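Local coordinates for protein neutral ceramidase (Pseudomonas aeruginosa, PDB 2ZWS) that catalyses hydrolysis of the N-acyl linkage of ceramides to sphingosine and free fatty acid with the help of zinc, and also the reverse synthesis of ceramide, at residues A95-S100 with A446-T451; G177-M182 with Q243-N248; P202-S207 with P409-V414. All coordinates share one frame; numbering follows the deposited sequence.

How the contacts relate
All three contacts lie in the N-terminal ceramidase region and gather around or beside the zinc ion. Contacts 1 and 3 bind the same ion and share its water; their centres are about 5 Å apart. Their strands 448-449 and 411-412 pair in parallel. Contact 2 lies further from the ion, its centre about 7 Å from that of contact 3 and about 12 Å from that of contact 1. Q243 links it to both, to T96 O and V203 O. Along the chain contacts 2 and 3 are nested inside the loop closed by contact 1, and the two cross each other. The zinc site therefore joins segments far apart in sequence.

Contact 1. Residues A95-S100 with A446-T451; sequences ATHTHS and ASYVTT. With ZN (zinc ion), chain B.
The zinc site of the ceramidase brings H97 and Y448 together, some 350 residues apart in sequence. Both bind the ion, each through one side-chain atom: H97 NE2 lies 2.2 Å from the zinc ion, and Y448 OH also lies 2.2 Å from it. The two ligand atoms do not bond to each other; H97 NE2 and Y448 OH are 4.3 Å apart. The phenol oxygen sits at the edge of the H97 ring, near its plane. H97 CG is anti to the backbone N (chi1 -160°), which sends the ring from the loop after strand 91-95 toward the metal. Y448 comes from strand 448-449 and reaches across with the end of its ring.

Water 1 is a further ligand, its oxygen 2.1 Å from the zinc ion. H99 NE2 is hydrogen-bonded to this water O at 2.7 Å. The H99 ring is itself held by a bond from H99 ND1 to the carbonyl H97 O, 2.7 Å long and bent to 130° at the hydrogen. Both the water and this carbonyl lie in the plane of the H99 ring. The same ring brings H99 CE1 over the centre of one face of H97, 3.3 Å above its plane. H99 is thus a second-shell residue that touches both the metal water and a metal ligand.

H97 ND1 is hydrogen-bonded to G64 O, which helps to fix the rotation of the imidazole. Y448 OH has R160 as a polar partner besides the metal. H204 and E411 complete the protein ligands. The zinc ion would polarise water 1, and H99 holds it in place, which is consistent with a part for this water in amide hydrolysis.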
# COMPACT_ATOMS: atom_id res chain seq x y z
N ALA A 95 2.37 -3.17 2.48
CA ALA A 95 1.55 -2.16 1.80
C ALA A 95 0.89 -1.22 2.81
O ALA A 95 0.60 -1.60 3.96
CB ALA A 95 0.46 -2.89 1.03
N THR A 96 0.58 -0.02 2.32
CA THR A 96 -0.07 1.01 3.13
C THR A 96 -1.59 0.79 3.23
O THR A 96 -2.26 1.42 4.08
CB THR A 96 0.09 2.40 2.49
OG1 THR A 96 -0.52 2.36 1.18
CG2 THR A 96 1.54 2.86 2.46
N HIS A 97 -2.14 -0.02 2.32
CA HIS A 97 -3.60 -0.30 2.27
C HIS A 97 -4.40 0.89 1.77
O HIS A 97 -5.57 1.07 2.12
CB HIS A 97 -4.10 -0.81 3.62
CG HIS A 97 -5.39 -1.55 3.56
ND1 HIS A 97 -5.69 -2.45 2.56
CD2 HIS A 97 -6.40 -1.63 4.47
CE1 HIS A 97 -6.88 -3.00 2.83
NE2 HIS A 97 -7.32 -2.53 3.98
N THR A 98 -3.79 1.70 0.92
CA THR A 98 -4.59 2.69 0.17
C THR A 98 -5.66 1.99 -0.65
O THR A 98 -5.39 0.93 -1.26
CB THR A 98 -3.72 3.59 -0.75
OG1 THR A 98 -4.57 4.41 -1.56
CG2 THR A 98 -2.81 2.77 -1.66
N HIS A 99 -6.85 2.60 -0.74
CA HIS A 99 -7.93 2.04 -1.53
C HIS A 99 -8.12 2.79 -2.84
O HIS A 99 -9.15 2.63 -3.49
CB HIS A 99 -9.22 2.05 -0.70
CG HIS A 99 -9.23 1.04 0.40
ND1 HIS A 99 -8.19 0.91 1.31
CD2 HIS A 99 -10.15 0.12 0.76
CE1 HIS A 99 -8.49 -0.05 2.17
NE2 HIS A 99 -9.65 -0.57 1.84
N SER A 100 -7.11 3.55 -3.25
CA SER A 100 -7.23 4.41 -4.43
C SER A 100 -6.21 4.13 -5.49
O SER A 100 -5.80 5.05 -6.21
CB SER A 100 -7.11 5.88 -4.02
OG SER A 100 -8.20 6.22 -3.15
N ALA A 446 -4.51 -12.24 2.69
CA ALA A 446 -5.48 -13.30 2.96
C ALA A 446 -6.59 -12.74 3.86
O ALA A 446 -6.97 -13.35 4.87
CB ALA A 446 -4.78 -14.50 3.59
N SER A 447 -7.12 -11.59 3.46
CA SER A 447 -8.28 -10.97 4.09
C SER A 447 -8.06 -10.63 5.57
O SER A 447 -7.04 -10.11 5.92
CB SER A 447 -9.53 -11.84 3.82
OG SER A 447 -9.79 -11.84 2.42
N TYR A 448 -9.01 -10.95 6.45
CA TYR A 448 -9.00 -10.41 7.83
C TYR A 448 -8.68 -11.44 8.90
O TYR A 448 -8.88 -12.64 8.71
CB TYR A 448 -10.33 -9.67 8.14
CG TYR A 448 -10.47 -8.34 7.42
CD1 TYR A 448 -10.84 -8.27 6.08
CD2 TYR A 448 -10.23 -7.14 8.09
CE1 TYR A 448 -10.94 -7.02 5.39
CE2 TYR A 448 -10.36 -5.91 7.46
CZ TYR A 448 -10.70 -5.83 6.10
OH TYR A 448 -10.78 -4.57 5.49
N VAL A 449 -8.15 -10.96 10.03
CA VAL A 449 -7.94 -11.82 11.19
C VAL A 449 -8.48 -11.16 12.44
O VAL A 449 -8.06 -10.09 12.86
CB VAL A 449 -6.47 -12.20 11.38
CG1 VAL A 449 -6.31 -13.14 12.57
CG2 VAL A 449 -5.87 -12.83 10.10
N THR A 450 -9.40 -11.88 13.05
CA THR A 450 -10.15 -11.45 14.19
C THR A 450 -9.83 -12.47 15.32
O THR A 450 -9.46 -13.62 15.06
CB THR A 450 -11.56 -11.53 13.62
OG1 THR A 450 -12.32 -10.31 13.56
CG2 THR A 450 -12.12 -12.83 13.45
N THR A 451 -9.92 -12.05 16.58
CA THR A 451 -9.71 -13.00 17.67
C THR A 451 -10.88 -13.99 17.69
O THR A 451 -11.91 -13.73 17.08
CB THR A 451 -9.66 -12.31 19.03
OG1 THR A 451 -10.90 -11.62 19.22
CG2 THR A 451 -8.50 -11.29 19.12
ZN ZN B . -9.06 -3.33 5.00
O HOH W 1 -10.23 -2.80 3.33

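Contact 2. Residues G177-M182 with Q243-N248; sequences GIDPQM and QTNAGN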
# COMPACT_ATOMS: atom_id res chain seq x y z
N GLY A 177 -11.00 1.08 21.86
CA GLY A 177 -10.98 0.30 20.62
C GLY A 177 -9.85 0.64 19.64
O GLY A 177 -9.77 0.03 18.58
N ILE A 178 -8.97 1.55 20.06
CA ILE A 178 -7.88 2.12 19.25
C ILE A 178 -6.56 1.49 19.69
O ILE A 178 -6.36 1.26 20.89
CB ILE A 178 -7.87 3.69 19.48
CG1 ILE A 178 -9.05 4.33 18.75
CG2 ILE A 178 -6.59 4.38 19.16
CD1 ILE A 178 -9.21 3.78 17.43
N ASP A 179 -5.67 1.22 18.73
CA ASP A 179 -4.29 0.96 19.08
C ASP A 179 -3.55 2.28 18.83
O ASP A 179 -3.34 2.68 17.68
CB ASP A 179 -3.69 -0.18 18.25
CG ASP A 179 -2.21 -0.41 18.55
OD1 ASP A 179 -1.63 0.31 19.40
OD2 ASP A 179 -1.64 -1.31 17.92
N PRO A 180 -3.21 3.01 19.90
CA PRO A 180 -2.70 4.35 19.68
C PRO A 180 -1.19 4.33 19.41
O PRO A 180 -0.60 5.37 19.15
CB PRO A 180 -2.99 5.03 21.01
CG PRO A 180 -2.78 3.95 21.99
CD PRO A 180 -3.28 2.68 21.33
N GLN A 181 -0.58 3.15 19.46
CA GLN A 181 0.88 3.13 19.38
C GLN A 181 1.41 3.37 17.97
O GLN A 181 1.08 2.62 17.04
CB GLN A 181 1.47 1.83 19.91
CG GLN A 181 3.01 1.88 19.95
CD GLN A 181 3.60 0.75 20.77
OE1 GLN A 181 3.96 0.92 21.95
NE2 GLN A 181 3.68 -0.41 20.17
N MET A 182 2.22 4.42 17.84
CA MET A 182 3.06 4.59 16.67
C MET A 182 4.52 4.29 17.05
O MET A 182 5.03 4.79 18.06
CB MET A 182 2.96 6.01 16.12
CG MET A 182 3.91 6.24 14.93
SD MET A 182 3.78 7.88 14.23
CE MET A 182 2.20 7.75 13.34
N GLN A 243 1.62 0.09 8.08
CA GLN A 243 0.52 -0.38 8.94
C GLN A 243 0.99 -1.30 10.06
O GLN A 243 2.06 -1.90 9.97
CB GLN A 243 -0.51 -1.17 8.11
CG GLN A 243 -1.22 -0.32 7.09
CD GLN A 243 -2.28 0.58 7.68
OE1 GLN A 243 -2.50 0.62 8.92
NE2 GLN A 243 -2.99 1.29 6.80
N THR A 244 0.17 -1.42 11.12
CA THR A 244 0.32 -2.54 12.07
C THR A 244 -0.92 -3.45 12.01
O THR A 244 -1.12 -4.16 11.02
CB THR A 244 0.69 -2.09 13.51
OG1 THR A 244 -0.35 -1.28 14.06
CG2 THR A 244 1.98 -1.32 13.50
N ASN A 245 -1.75 -3.41 13.05
CA ASN A 245 -2.95 -4.21 13.12
C ASN A 245 -4.13 -3.25 12.94
O ASN A 245 -4.67 -2.70 13.91
CB ASN A 245 -3.03 -5.01 14.45
CG ASN A 245 -2.35 -4.30 15.64
OD1 ASN A 245 -1.40 -4.83 16.23
ND2 ASN A 245 -2.84 -3.11 15.99
N ALA A 246 -4.54 -3.05 11.69
CA ALA A 246 -5.55 -2.02 11.33
C ALA A 246 -6.89 -2.59 10.88
O ALA A 246 -7.75 -1.85 10.38
CB ALA A 246 -4.97 -1.11 10.24
N GLY A 247 -7.10 -3.90 11.07
CA GLY A 247 -8.26 -4.57 10.51
C GLY A 247 -9.58 -3.91 10.88
O GLY A 247 -10.53 -3.88 10.06
N ASN A 248 -9.68 -3.42 12.11
CA ASN A 248 -10.93 -2.83 12.57
C ASN A 248 -10.81 -1.33 12.86
O ASN A 248 -11.59 -0.78 13.63
CB ASN A 248 -11.54 -3.60 13.78
CG ASN A 248 -10.54 -3.79 14.94
OD1 ASN A 248 -9.36 -3.46 14.82
ND2 ASN A 248 -11.03 -4.31 16.08
O HOH W 2 0.52 -0.13 16.58
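D179 and N245 meet through quite different first torsions. With chi1 at 177°, the D179 carboxylate swings away from its own backbone N, which points it at N245. N245 CG lies between its backbone N and carbonyl carbon, turned well off the staggered position at chi1 30°. The two side chains come together at about a right angle.

The contact itself is one hydrogen bond. N245 ND2 donates to D179 OD2 at 2.9 Å, with a nearly straight N-H...O angle of 165°. D179 OD2 uses its anti lone pair, and the oxygen lies in the plane of the amide. Carboxylate and amide are nearly coplanar.

D179 OD1 works within its own segment. It accepts from the backbone Q181 N at 3.0 Å, from above the carboxylate plane, and closes an Asx turn just where strand 181-189 begins. Water 2 fills in beside the direct bond. Its oxygen is 2.8 Å from D179 OD2 and also meets Q181 O and T244 OG1. T244 OG1 and D179 OD2 are 4.1 Å apart, too far to bond directly, and the water spans them.

R421 of helix 414-428 ties the pair together: its NH2 forms a salt bridge with D179 OD2 and a hydrogen bond with N245 OD1. The contact so joins the start of strand 181-189, the loop near the zinc site and that helix. N245 ND2 donates to D179 OD2 and N245 OD1 accepts from R421 NH2, which settles the orientation of the amide. The buried carboxylate charge is probably balanced largely by R421.

Contact 3. Residues P202-S207 with P409-V414; sequences PVHSTS and PAEFTV. With ZN (zinc ion), chain B.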
# COMPACT_ATOMS: atom_id res chain seq x y z
N PRO A 202 -1.51 1.89 13.00
CA PRO A 202 -2.65 1.29 12.27
C PRO A 202 -3.81 2.24 12.05
O PRO A 202 -4.39 2.76 13.01
CB PRO A 202 -3.08 0.13 13.18
CG PRO A 202 -2.74 0.64 14.60
CD PRO A 202 -1.58 1.64 14.46
N VAL A 203 -4.18 2.43 10.79
CA VAL A 203 -5.40 3.15 10.42
C VAL A 203 -5.67 2.88 8.95
O VAL A 203 -4.76 3.01 8.14
CB VAL A 203 -5.30 4.69 10.72
CG1 VAL A 203 -4.14 5.39 9.92
CG2 VAL A 203 -6.66 5.38 10.48
N HIS A 204 -6.90 2.46 8.61
CA HIS A 204 -7.23 2.27 7.20
C HIS A 204 -6.92 3.52 6.37
O HIS A 204 -7.24 4.64 6.76
CB HIS A 204 -8.70 1.87 6.99
CG HIS A 204 -8.90 0.39 6.91
ND1 HIS A 204 -8.80 -0.43 8.02
CD2 HIS A 204 -9.20 -0.41 5.86
CE1 HIS A 204 -9.00 -1.69 7.64
NE2 HIS A 204 -9.23 -1.70 6.33
N SER A 205 -6.32 3.28 5.21
CA SER A 205 -6.01 4.35 4.28
C SER A 205 -7.16 4.52 3.29
O SER A 205 -7.05 4.26 2.07
CB SER A 205 -4.67 4.05 3.58
OG SER A 205 -3.62 4.18 4.53
N THR A 206 -8.27 5.01 3.84
CA THR A 206 -9.56 5.05 3.13
C THR A 206 -10.14 6.45 3.20
O THR A 206 -11.35 6.63 3.08
CB THR A 206 -10.57 4.08 3.78
OG1 THR A 206 -10.60 4.33 5.20
CG2 THR A 206 -10.19 2.63 3.55
N SER A 207 -9.30 7.46 3.42
CA SER A 207 -9.81 8.83 3.42
C SER A 207 -10.40 9.23 2.06
O SER A 207 -11.35 10.01 2.02
CB SER A 207 -8.71 9.81 3.82
OG SER A 207 -8.30 9.56 5.16
N PRO A 409 0.57 -11.65 6.55
CA PRO A 409 -0.14 -11.51 5.27
C PRO A 409 -1.64 -11.29 5.32
O PRO A 409 -2.39 -11.91 4.56
CB PRO A 409 0.17 -12.84 4.56
CG PRO A 409 0.20 -13.85 5.73
CD PRO A 409 0.87 -13.07 6.86
N ALA A 410 -2.08 -10.43 6.24
CA ALA A 410 -3.52 -10.19 6.36
C ALA A 410 -3.79 -8.88 7.12
O ALA A 410 -2.86 -8.18 7.53
CB ALA A 410 -4.22 -11.37 7.07
N GLU A 411 -5.08 -8.56 7.29
CA GLU A 411 -5.52 -7.42 8.11
C GLU A 411 -5.88 -7.92 9.49
O GLU A 411 -6.90 -8.58 9.64
CB GLU A 411 -6.76 -6.74 7.51
CG GLU A 411 -6.76 -6.60 6.00
CD GLU A 411 -7.63 -5.46 5.53
OE1 GLU A 411 -7.87 -4.44 6.26
OE2 GLU A 411 -8.09 -5.56 4.38
N PHE A 412 -5.07 -7.60 10.49
CA PHE A 412 -5.35 -8.07 11.84
C PHE A 412 -6.06 -6.99 12.63
O PHE A 412 -5.68 -5.84 12.61
CB PHE A 412 -4.04 -8.44 12.53
CG PHE A 412 -3.43 -9.71 12.00
CD1 PHE A 412 -2.89 -9.75 10.69
CD2 PHE A 412 -3.35 -10.84 12.79
CE1 PHE A 412 -2.35 -10.93 10.19
CE2 PHE A 412 -2.78 -12.01 12.29
CZ PHE A 412 -2.28 -12.06 10.98
N THR A 413 -7.09 -7.37 13.38
CA THR A 413 -7.71 -6.40 14.27
C THR A 413 -6.75 -6.06 15.39
O THR A 413 -5.75 -6.75 15.59
CB THR A 413 -8.94 -6.98 14.94
OG1 THR A 413 -8.55 -8.16 15.67
CG2 THR A 413 -10.01 -7.30 13.91
N VAL A 414 -7.06 -4.99 16.12
CA VAL A 414 -6.18 -4.53 17.21
C VAL A 414 -5.79 -5.71 18.12
O VAL A 414 -4.61 -5.99 18.31
CB VAL A 414 -6.83 -3.38 18.03
CG1 VAL A 414 -6.01 -3.07 19.32
CG2 VAL A 414 -6.99 -2.13 17.15
ZN ZN B . -9.06 -3.33 5.00
O HOH W 1 -10.23 -2.80 3.33
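The imidazole of H204 and the carboxylate of E411 converge on the zinc ion, their planes 36° apart. Water 1 lies at the edge of the H204 ring, in its plane. E411 OE1 approaches the same ring obliquely, 3.1 Å from H204 NE2 and 3.3 Å from H204 CE1. The first of these distances is not a hydrogen bond, since both atoms bind the metal and the ion holds them together.

H204 NE2 is 2.1 Å from the zinc ion. E411 binds it with both oxygens, but unequally: E411 OE1 is 2.1 Å from the zinc ion and E411 OE2 is 2.5 Å from it. The side chains cross at about a right angle. E411 sets out on the side of its backbone N, opposite the carbonyl carbon, and runs extended beyond CG (chi2 -155°), which carries the carboxylate to the metal.

The site is built where the loop after strand 194-200 faces the short strand 411-412. This strand pairs in parallel with strand 448-449, which carries the ligand Y448, so two neighbouring strands each supply a zinc ligand. Just past E411 the chain turns into helix 414-428, with T413 at the N-cap and its side chain capping a backbone N. In the other segment S205 is the centre of an inverse gamma turn directly after H204.

A second shell holds the ligands. H204 ND1 is hydrogen-bonded to L249 O, which limits rotation of the imidazole. E411 OE1 is also hydrogen-bonded to Y441 OH, and E411 OE2 to Y445 OH, a residue inferred to bind substrate.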